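Local structure of putative HTH-type transcriptional regulator ybaQ (Escherichia coli, 2EBY) at residues A[8-13]-A[75-80]; A[34-39]-A[53-58]; A[49-54]-A[69-74]. The protein probably binds DNA through a Cro/C1-type helix-turn-helix and so is likely to act as a regulator of transcription. One frame throughout, in Å; residues are numbered along the deposited sequence.

Interaction 1. Residues A[8-13]-A[75-80]; sequences PTTPGD and AAVDLW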
loop_
_atom_site.group_PDB
_atom_site.type_symbol
_atom_site.label_atom_id
_atom_site.label_comp_id
_atom_site.label_asym_id
_atom_site.label_seq_id
_atom_site.Cartn_x
_atom_site.Cartn_y
_atom_site.Cartn_z
ATOM N N PRO A 8 -9.177 13.259 -0.793
ATOM C CA PRO A 8 -8.492 13.406 0.491
ATOM C C PRO A 8 -7.195 14.181 0.358
ATOM O O PRO A 8 -6.632 14.292 -0.736
ATOM C CB PRO A 8 -8.247 11.969 0.904
ATOM C CG PRO A 8 -7.892 11.338 -0.412
ATOM C CD PRO A 8 -8.886 11.945 -1.396
ATOM N N THR A 9 -6.722 14.715 1.477
ATOM C CA THR A 9 -5.478 15.451 1.469
ATOM C C THR A 9 -4.341 14.440 1.338
ATOM O O THR A 9 -4.261 13.464 2.091
ATOM C CB THR A 9 -5.299 16.265 2.762
ATOM O OG1 THR A 9 -5.301 15.381 3.890
ATOM C CG2 THR A 9 -6.430 17.278 2.907
ATOM N N THR A 10 -3.475 14.673 0.362
ATOM C CA THR A 10 -2.346 13.795 0.124
ATOM C C THR A 10 -1.369 13.947 1.282
ATOM O O THR A 10 -1.446 14.910 2.043
ATOM C CB THR A 10 -1.634 14.187 -1.173
ATOM O OG1 THR A 10 -0.973 15.442 -0.983
ATOM C CG2 THR A 10 -2.637 14.330 -2.313
ATOM N N PRO A 11 -0.450 12.985 1.450
ATOM C CA PRO A 11 0.515 13.105 2.545
ATOM C C PRO A 11 1.382 14.337 2.278
ATOM O O PRO A 11 1.861 14.987 3.206
ATOM C CB PRO A 11 1.313 11.811 2.444
ATOM C CG PRO A 11 0.349 10.860 1.841
ATOM C CD PRO A 11 -0.329 11.678 0.786
ATOM N N GLY A 12 1.567 14.642 0.992
ATOM C CA GLY A 12 2.355 15.795 0.590
ATOM C C GLY A 12 1.752 17.093 1.090
ATOM O O GLY A 12 2.471 17.973 1.561
ATOM N N ASP A 13 0.432 17.222 0.992
ATOM C CA ASP A 13 -0.235 18.434 1.459
ATOM C C ASP A 13 -0.110 18.568 2.972
ATOM O O ASP A 13 0.133 19.658 3.491
ATOM C CB ASP A 13 -1.716 18.432 1.061
ATOM C CG ASP A 13 -1.921 18.590 -0.438
ATOM O OD1 ASP A 13 -1.026 19.146 -1.116
ATOM O OD2 ASP A 13 -2.987 18.170 -0.937
ATOM N N ALA A 75 -2.957 5.779 2.041
ATOM C CA ALA A 75 -3.990 4.769 1.838
ATOM C C ALA A 75 -5.257 5.448 1.337
ATOM O O ALA A 75 -5.908 4.956 0.431
ATOM C CB ALA A 75 -4.282 4.029 3.144
ATOM N N ALA A 76 -5.604 6.580 1.937
ATOM C CA ALA A 76 -6.802 7.314 1.545
ATOM C C ALA A 76 -6.729 7.738 0.086
ATOM O O ALA A 76 -7.729 7.707 -0.622
ATOM C CB ALA A 76 -6.987 8.533 2.431
ATOM N N VAL A 77 -5.542 8.147 -0.348
ATOM C CA VAL A 77 -5.329 8.571 -1.725
ATOM C C VAL A 77 -5.464 7.372 -2.656
ATOM O O VAL A 77 -6.070 7.468 -3.721
ATOM C CB VAL A 77 -3.926 9.197 -1.913
ATOM C CG1 VAL A 77 -3.621 9.375 -3.391
ATOM C CG2 VAL A 77 -3.860 10.540 -1.211
ATOM N N ASP A 78 -4.899 6.238 -2.252
ATOM C CA ASP A 78 -4.977 5.037 -3.072
ATOM C C ASP A 78 -6.432 4.630 -3.288
ATOM O O ASP A 78 -6.827 4.267 -4.393
ATOM C CB ASP A 78 -4.204 3.881 -2.428
ATOM C CG ASP A 78 -2.692 4.112 -2.414
ATOM O OD1 ASP A 78 -2.175 4.808 -3.316
ATOM O OD2 ASP A 78 -2.017 3.581 -1.511
ATOM N N LEU A 79 -7.225 4.702 -2.226
ATOM C CA LEU A 79 -8.632 4.350 -2.307
ATOM C C LEU A 79 -9.371 5.308 -3.228
ATOM O O LEU A 79 -10.190 4.882 -4.037
ATOM C CB LEU A 79 -9.260 4.367 -0.916
ATOM C CG LEU A 79 -9.095 3.050 -0.159
ATOM C CD1 LEU A 79 -9.129 3.285 1.341
ATOM C CD2 LEU A 79 -10.199 2.099 -0.590
ATOM N N TRP A 80 -9.077 6.598 -3.106
ATOM C CA TRP A 80 -9.715 7.599 -3.945
ATOM C C TRP A 80 -9.424 7.320 -5.420
ATOM O O TRP A 80 -10.329 7.353 -6.249
ATOM C CB TRP A 80 -9.209 8.994 -3.583
ATOM C CG TRP A 80 -9.830 10.075 -4.402
ATOM C CD1 TRP A 80 -11.030 10.683 -4.181
ATOM C CD2 TRP A 80 -9.306 10.638 -5.609
ATOM N NE1 TRP A 80 -11.289 11.593 -5.179
ATOM C CE2 TRP A 80 -10.249 11.586 -6.070
ATOM C CE3 TRP A 80 -8.133 10.436 -6.354
ATOM C CZ2 TRP A 80 -10.055 12.329 -7.242
ATOM C CZ3 TRP A 80 -7.941 11.176 -7.524
ATOM C CH2 TRP A 80 -8.900 12.111 -7.953
#
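Pro8 turns the CB-CG-CD edge of its ring to the helix of 75-80 and meets three side chains at once. Its CB faces the methyl of Ala76, CB to CB 4.0 Å, while CG rests on the backbone below, 3.6 Å from Ala76 O. Pro8 CG also lies 4.2 Å from Val77 CG2. The third ring carbon reaches the indole: Pro8 CD lies 3.7 Å from Trp80 CG, approaching at a slant near CG, CD1 and the CB that carries the ring. Trp80 presents its ring this way because CG stands anti to the backbone N (chi1 -180°), which swings the indole out beside the proline.

The second apolar patch centres on the same methyl of Val77. With CG1 anti to its own N (chi1 169°), the other branch, CG2, is turned to the incoming chain and serves Thr10 and Pro11 besides Pro8. Val77 CG2 is 3.8 Å from Thr10 CA and 4.2 Å from Pro11 CD. Thr10 divides its branches by chemistry: CG2 approaches Val77, whereas OG1 accepts from Asp13 N (3.0 Å) as the N-cap of the helix that follows. Across the contact the side chains meet through carbon alone.

The contact joins the N-terminal arm, just before helix 11-20, to helix 67-83. Pro11 also touches Leu73 and Gln74 one turn earlier on that helix, while Leu79 packs on Phe57 of the second subunit.

Interaction 2. Residues A[34-39]-A[53-58]; sequences LHVHRN and TEMAFR. With SO4 (sulfate ion), chain C.
Arg58 carries the polar part of this contact, reaching from helix 53-63 to the carbonyl that ends helix 27-34. Its NH1 donates a weak, bent bond to Leu34 O (2.8 Å, 124°). NH2 forms a salt bridge with Glu54 OE2 at 2.8 Å, one turn back on its own helix, and another with Glu91 of the second subunit. Both carboxylates are thus held by NH2, and they probably stabilise the positive charge.

The apolar contacts lie alongside that arm. Val36 CG1 sits over one face of the guanidinium, offset toward the rim on the CD-NE side, and lies 3.7 Å from Arg58 CD. Leu34 splits its branches: CD2 packs 3.8 Å from Arg58 CB, while CD1 meets Met55 SD at 4.1 Å. Bends at chi2 (64°) and chi3 bring Met55 CE to within 4.3 Å of Val36 CG1.

A capping bond starts the next helix. Asn39 N donates almost straight (173°) to His37 ND1, in the plane of the imidazole.

Residues 34-39 contain the turn of the predicted helix-turn-helix motif, between helices 27-34 and 38-45. Helix 53-63 packs against this turn, with Leu34 and Val36 also touching Val41 of helix 38-45 and Met55 touching Leu44.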
loop_
_atom_site.group_PDB
_atom_site.type_symbol
_atom_site.label_atom_id
_atom_site.label_comp_id
_atom_site.label_asym_id
_atom_site.label_seq_id
_atom_site.Cartn_x
_atom_site.Cartn_y
_atom_site.Cartn_z
ATOM N N LEU A 34 15.754 13.954 6.577
ATOM C CA LEU A 34 15.293 12.627 6.164
ATOM C C LEU A 34 16.440 11.857 5.524
ATOM O O LEU A 34 16.372 10.640 5.366
ATOM C CB LEU A 34 14.145 12.746 5.145
ATOM C CG LEU A 34 12.842 13.463 5.530
ATOM C CD1 LEU A 34 12.037 13.796 4.280
ATOM C CD2 LEU A 34 12.034 12.592 6.462
ATOM N N HIS A 35 17.492 12.585 5.164
ATOM C CA HIS A 35 18.659 12.008 4.507
ATOM C C HIS A 35 18.304 11.407 3.140
ATOM O O HIS A 35 18.769 10.326 2.767
ATOM C CB HIS A 35 19.318 10.940 5.382
ATOM C CG HIS A 35 20.610 10.428 4.818
ATOM N ND1 HIS A 35 21.049 9.137 5.019
ATOM C CD2 HIS A 35 21.542 11.029 4.046
ATOM C CE1 HIS A 35 22.200 8.966 4.386
ATOM N NE2 HIS A 35 22.520 10.100 3.789
ATOM N N VAL A 36 17.467 12.118 2.396
ATOM C CA VAL A 36 17.066 11.695 1.059
ATOM C C VAL A 36 17.361 12.882 0.150
ATOM O O VAL A 36 17.627 13.980 0.639
ATOM C CB VAL A 36 15.552 11.355 0.987
ATOM C CG1 VAL A 36 15.236 10.175 1.911
ATOM C CG2 VAL A 36 14.726 12.578 1.369
ATOM N N HIS A 37 17.324 12.671 -1.161
ATOM C CA HIS A 37 17.591 13.754 -2.097
ATOM C C HIS A 37 16.426 14.736 -2.058
ATOM O O HIS A 37 15.290 14.350 -1.790
ATOM C CB HIS A 37 17.766 13.197 -3.517
ATOM C CG HIS A 37 18.265 14.208 -4.505
ATOM N ND1 HIS A 37 17.513 15.287 -4.905
ATOM C CD2 HIS A 37 19.460 14.323 -5.137
ATOM C CE1 HIS A 37 18.223 16.034 -5.741
ATOM N NE2 HIS A 37 19.406 15.466 -5.895
ATOM N N ARG A 38 16.718 16.009 -2.303
ATOM C CA ARG A 38 15.691 17.042 -2.316
ATOM C C ARG A 38 14.569 16.655 -3.272
ATOM O O ARG A 38 13.404 16.933 -3.006
ATOM C CB ARG A 38 16.269 18.384 -2.768
ATOM C CG ARG A 38 15.179 19.406 -3.096
ATOM C CD ARG A 38 15.704 20.657 -3.795
ATOM N NE ARG A 38 14.894 21.826 -3.450
ATOM C CZ ARG A 38 13.641 22.022 -3.851
ATOM N NH1 ARG A 38 13.035 21.132 -4.626
ATOM N NH2 ARG A 38 12.987 23.105 -3.457
ATOM N N ASN A 39 14.927 16.030 -4.394
ATOM C CA ASN A 39 13.940 15.628 -5.393
ATOM C C ASN A 39 12.931 14.593 -4.888
ATOM O O ASN A 39 11.790 14.583 -5.330
ATOM C CB ASN A 39 14.651 15.141 -6.665
ATOM C CG ASN A 39 15.333 16.284 -7.430
ATOM O OD1 ASN A 39 15.299 17.440 -6.998
ATOM N ND2 ASN A 39 15.954 15.962 -8.563
ATOM N N THR A 53 6.701 2.871 2.319
ATOM C CA THR A 53 6.799 2.439 3.711
ATOM C C THR A 53 8.069 3.008 4.349
ATOM O O THR A 53 8.034 3.536 5.464
ATOM C CB THR A 53 6.829 0.895 3.824
ATOM O OG1 THR A 53 5.707 0.341 3.127
ATOM C CG2 THR A 53 6.717 0.463 5.276
ATOM N N GLU A 54 9.187 2.897 3.640
ATOM C CA GLU A 54 10.457 3.411 4.148
ATOM C C GLU A 54 10.385 4.915 4.386
ATOM O O GLU A 54 10.819 5.401 5.431
ATOM C CB GLU A 54 11.608 3.108 3.178
ATOM C CG GLU A 54 12.985 3.480 3.730
ATOM C CD GLU A 54 14.124 3.183 2.764
ATOM O OE1 GLU A 54 14.111 2.102 2.143
ATOM O OE2 GLU A 54 15.044 4.021 2.635
ATOM N N MET A 55 9.845 5.661 3.426
ATOM C CA MET A 55 9.744 7.104 3.615
ATOM C C MET A 55 8.889 7.407 4.834
ATOM O O MET A 55 9.146 8.374 5.540
ATOM C CB MET A 55 9.133 7.801 2.395
ATOM C CG MET A 55 8.927 9.324 2.575
ATOM S SD MET A 55 10.443 10.327 2.785
ATOM C CE MET A 55 10.994 10.370 1.086
ATOM N N ALA A 56 7.866 6.587 5.062
ATOM C CA ALA A 56 6.972 6.770 6.204
ATOM C C ALA A 56 7.759 6.630 7.501
ATOM O O ALA A 56 7.524 7.364 8.450
ATOM C CB ALA A 56 5.837 5.746 6.163
ATOM N N PHE A 57 8.690 5.679 7.534
ATOM C CA PHE A 57 9.543 5.484 8.712
ATOM C C PHE A 57 10.413 6.722 8.953
ATOM O O PHE A 57 10.612 7.138 10.093
ATOM C CB PHE A 57 10.477 4.286 8.529
ATOM C CG PHE A 57 9.901 2.965 8.979
ATOM C CD1 PHE A 57 8.834 2.379 8.305
ATOM C CD2 PHE A 57 10.465 2.288 10.062
ATOM C CE1 PHE A 57 8.340 1.137 8.696
ATOM C CE2 PHE A 57 9.981 1.047 10.464
ATOM C CZ PHE A 57 8.914 0.466 9.782
ATOM N N ARG A 58 10.946 7.295 7.874
ATOM C CA ARG A 58 11.811 8.472 7.988
ATOM C C ARG A 58 11.029 9.673 8.511
ATOM O O ARG A 58 11.496 10.396 9.389
ATOM C CB ARG A 58 12.435 8.811 6.632
ATOM C CG ARG A 58 13.444 7.795 6.112
ATOM C CD ARG A 58 13.797 8.130 4.676
ATOM N NE ARG A 58 14.663 7.139 4.056
ATOM C CZ ARG A 58 15.968 7.038 4.281
ATOM N NH1 ARG A 58 16.562 7.875 5.118
ATOM N NH2 ARG A 58 16.679 6.104 3.666
HETATM S S SO4 C . 6.420 0.079 -0.504
HETATM O O1 SO4 C . 6.796 -0.916 0.552
HETATM O O2 SO4 C . 5.915 1.311 0.165
HETATM O O3 SO4 C . 7.624 0.503 -1.317
HETATM O O4 SO4 C . 5.360 -0.547 -1.394
#

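Interaction 3. Residues A[49-54]-A[69-74]; sequences RKLTTE and FWLNLQ. With SO4 (sulfate ion), chain C.
Leu51 and Gln74 meet through both polar and apolar atoms. Leu51 N points almost straight at Gln74 OE1 (3.0 Å, 176°), yet it approaches from above the carbonyl plane, 59° out of it. Beside this bond Leu51 CB packs on Gln74 CB at 4.0 Å. The rest of the leucine reaches deeper: with CG anti to the backbone N, CD2 lies 3.5 Å from Trp70 CB and 3.2 Å from Trp70 O. Leu71, next after Trp70, sets CD2 against Thr53 CA (4.1 Å).

Gln74 is the polar centre of this first shell. Its chain bends at chi2 (62°), bringing the amide back beside the loop, with NE2 4.0 Å from Lys50 CB. The same NE2 is hydrogen-bonded to Asp78 one turn on, so both ends of the amide are engaged and its rotation is probably fixed. A leucine in its place would probably leave Leu51 N and Asp78 without these partners.

In the five-helix architecture common to Cro/C1-type domains, 49-52 is the link that follows the putative recognition helix, 38-45, and leads into helix 53-63; here it is pinned against helix 67-83.

Further out, Thr52 is the N-cap of helix 53-63, its OG1 bonded to Met55 N. A sulfate, probably from the crystallisation liquor, sits at this helix start: Thr53 N donates to its O2 (2.8 Å), and the extended Lys50 chain brings NZ to its O4 at 3.0 Å. Behind the leucine, Leu59 touches both Leu51 and Trp70, and Leu44 of helix 38-45 also reaches Leu51.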
loop_
_atom_site.group_PDB
_atom_site.type_symbol
_atom_site.label_atom_id
_atom_site.label_comp_id
_atom_site.label_asym_id
_atom_site.label_seq_id
_atom_site.Cartn_x
_atom_site.Cartn_y
_atom_site.Cartn_z
ATOM N N ARG A 49 5.190 10.610 -6.629
ATOM C CA ARG A 49 5.766 9.415 -6.038
ATOM C C ARG A 49 4.877 9.090 -4.845
ATOM O O ARG A 49 4.599 9.956 -4.018
ATOM C CB ARG A 49 7.188 9.717 -5.552
ATOM C CG ARG A 49 7.996 8.522 -5.069
ATOM C CD ARG A 49 8.991 8.947 -3.980
ATOM N NE ARG A 49 8.321 9.099 -2.685
ATOM C CZ ARG A 49 8.684 8.462 -1.571
ATOM N NH1 ARG A 49 9.722 7.634 -1.580
ATOM N NH2 ARG A 49 7.987 8.626 -0.459
ATOM N N LYS A 50 4.424 7.852 -4.750
ATOM C CA LYS A 50 3.579 7.474 -3.630
ATOM C C LYS A 50 4.450 7.495 -2.376
ATOM O O LYS A 50 5.662 7.305 -2.459
ATOM C CB LYS A 50 3.035 6.060 -3.836
ATOM C CG LYS A 50 4.090 4.984 -3.608
ATOM C CD LYS A 50 3.534 3.577 -3.771
ATOM C CE LYS A 50 4.597 2.547 -3.399
ATOM N NZ LYS A 50 4.124 1.137 -3.517
ATOM N N LEU A 51 3.846 7.739 -1.222
ATOM C CA LEU A 51 4.597 7.717 0.028
ATOM C C LEU A 51 4.895 6.238 0.283
ATOM O O LEU A 51 3.966 5.453 0.491
ATOM C CB LEU A 51 3.746 8.251 1.176
ATOM C CG LEU A 51 4.368 8.255 2.574
ATOM C CD1 LEU A 51 5.139 9.542 2.797
ATOM C CD2 LEU A 51 3.262 8.133 3.609
ATOM N N THR A 52 6.172 5.857 0.262
ATOM C CA THR A 52 6.549 4.461 0.488
ATOM C C THR A 52 6.628 4.156 1.984
ATOM O O THR A 52 6.630 5.072 2.816
ATOM C CB THR A 52 7.926 4.127 -0.133
ATOM O OG1 THR A 52 8.944 4.877 0.533
ATOM C CG2 THR A 52 7.953 4.470 -1.620
ATOM N N THR A 53 6.701 2.871 2.319
ATOM C CA THR A 53 6.799 2.439 3.711
ATOM C C THR A 53 8.069 3.008 4.349
ATOM O O THR A 53 8.034 3.536 5.464
ATOM C CB THR A 53 6.829 0.895 3.824
ATOM O OG1 THR A 53 5.707 0.341 3.127
ATOM C CG2 THR A 53 6.717 0.463 5.276
ATOM N N GLU A 54 9.187 2.897 3.640
ATOM C CA GLU A 54 10.457 3.411 4.148
ATOM C C GLU A 54 10.385 4.915 4.386
ATOM O O GLU A 54 10.819 5.401 5.431
ATOM C CB GLU A 54 11.608 3.108 3.178
ATOM C CG GLU A 54 12.985 3.480 3.730
ATOM C CD GLU A 54 14.124 3.183 2.764
ATOM O OE1 GLU A 54 14.111 2.102 2.143
ATOM O OE2 GLU A 54 15.044 4.021 2.635
ATOM N N PHE A 69 0.515 7.055 10.783
ATOM C CA PHE A 69 -0.051 8.383 10.623
ATOM C C PHE A 69 0.161 8.763 9.149
ATOM O O PHE A 69 -0.747 9.255 8.480
ATOM C CB PHE A 69 0.675 9.379 11.524
ATOM C CG PHE A 69 0.439 10.818 11.155
ATOM C CD1 PHE A 69 -0.716 11.477 11.566
ATOM C CD2 PHE A 69 1.364 11.508 10.374
ATOM C CE1 PHE A 69 -0.950 12.807 11.204
ATOM C CE2 PHE A 69 1.140 12.837 10.005
ATOM C CZ PHE A 69 -0.019 13.486 10.422
ATOM N N TRP A 70 1.368 8.519 8.644
ATOM C CA TRP A 70 1.663 8.838 7.256
ATOM C C TRP A 70 1.075 7.829 6.275
ATOM O O TRP A 70 0.485 8.215 5.271
ATOM C CB TRP A 70 3.177 8.953 7.033
ATOM C CG TRP A 70 3.795 10.068 7.830
ATOM C CD1 TRP A 70 4.468 9.955 9.009
ATOM C CD2 TRP A 70 3.707 11.470 7.547
ATOM N NE1 TRP A 70 4.798 11.198 9.488
ATOM C CE2 TRP A 70 4.340 12.153 8.612
ATOM C CE3 TRP A 70 3.147 12.230 6.504
ATOM C CZ2 TRP A 70 4.440 13.545 8.664
ATOM C CZ3 TRP A 70 3.245 13.620 6.553
ATOM C CH2 TRP A 70 3.884 14.263 7.630
ATOM N N LEU A 71 1.214 6.540 6.564
ATOM C CA LEU A 71 0.698 5.526 5.649
ATOM C C LEU A 71 -0.812 5.595 5.468
ATOM O O LEU A 71 -1.313 5.281 4.390
ATOM C CB LEU A 71 1.118 4.113 6.094
ATOM C CG LEU A 71 2.616 3.783 5.959
ATOM C CD1 LEU A 71 2.871 2.345 6.437
ATOM C CD2 LEU A 71 3.069 3.964 4.505
ATOM N N ASN A 72 -1.541 6.011 6.505
ATOM C CA ASN A 72 -2.994 6.102 6.399
ATOM C C ASN A 72 -3.406 7.168 5.390
ATOM O O ASN A 72 -4.390 6.997 4.667
ATOM C CB ASN A 72 -3.644 6.385 7.767
ATOM C CG ASN A 72 -3.479 5.224 8.743
ATOM O OD1 ASN A 72 -3.377 4.062 8.329
ATOM N ND2 ASN A 72 -3.462 5.530 10.039
ATOM N N LEU A 73 -2.641 8.254 5.328
ATOM C CA LEU A 73 -2.911 9.338 4.387
ATOM C C LEU A 73 -2.734 8.841 2.954
ATOM O O LEU A 73 -3.554 9.133 2.081
ATOM C CB LEU A 73 -1.971 10.519 4.646
ATOM C CG LEU A 73 -2.158 11.244 5.988
ATOM C CD1 LEU A 73 -1.021 12.228 6.184
ATOM C CD2 LEU A 73 -3.501 11.964 6.035
ATOM N N GLN A 74 -1.671 8.080 2.708
ATOM C CA GLN A 74 -1.443 7.563 1.365
ATOM C C GLN A 74 -2.521 6.529 1.034
ATOM O O GLN A 74 -2.944 6.411 -0.114
ATOM C CB GLN A 74 -0.060 6.914 1.253
ATOM C CG GLN A 74 0.251 6.351 -0.134
ATOM C CD GLN A 74 0.272 7.428 -1.205
ATOM O OE1 GLN A 74 0.978 8.424 -1.079
ATOM N NE2 GLN A 74 -0.500 7.228 -2.265
HETATM S S SO4 C . 6.420 0.079 -0.504
HETATM O O1 SO4 C . 6.796 -0.916 0.552
HETATM O O2 SO4 C . 5.915 1.311 0.165
HETATM O O3 SO4 C . 7.624 0.503 -1.317
HETATM O O4 SO4 C . 5.360 -0.547 -1.394
#

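In the fold
The three contacts illustrate how chemistry follows place in a small helical protein. Interactions 1 and 3 share helix 67-83 and touch, Pro11 CG lying 3.5 Å from Gln74 N; interaction 1 is mainly apolar and only partly buried, whereas interaction 3 adds a side-chain-to-backbone bond to its packing. Interaction 2, the more buried contact, joins interaction 3 through helix 53-63, sharing Thr53 and Glu54; its one bond between the segments is weak, while the charge of Arg58 is met on its own helix and by the second subunit. The centres of 1 and 2 lie about 18 Å apart. Both 2 and 3 are nested within the loop closed by interaction 1, and all three border the second subunit.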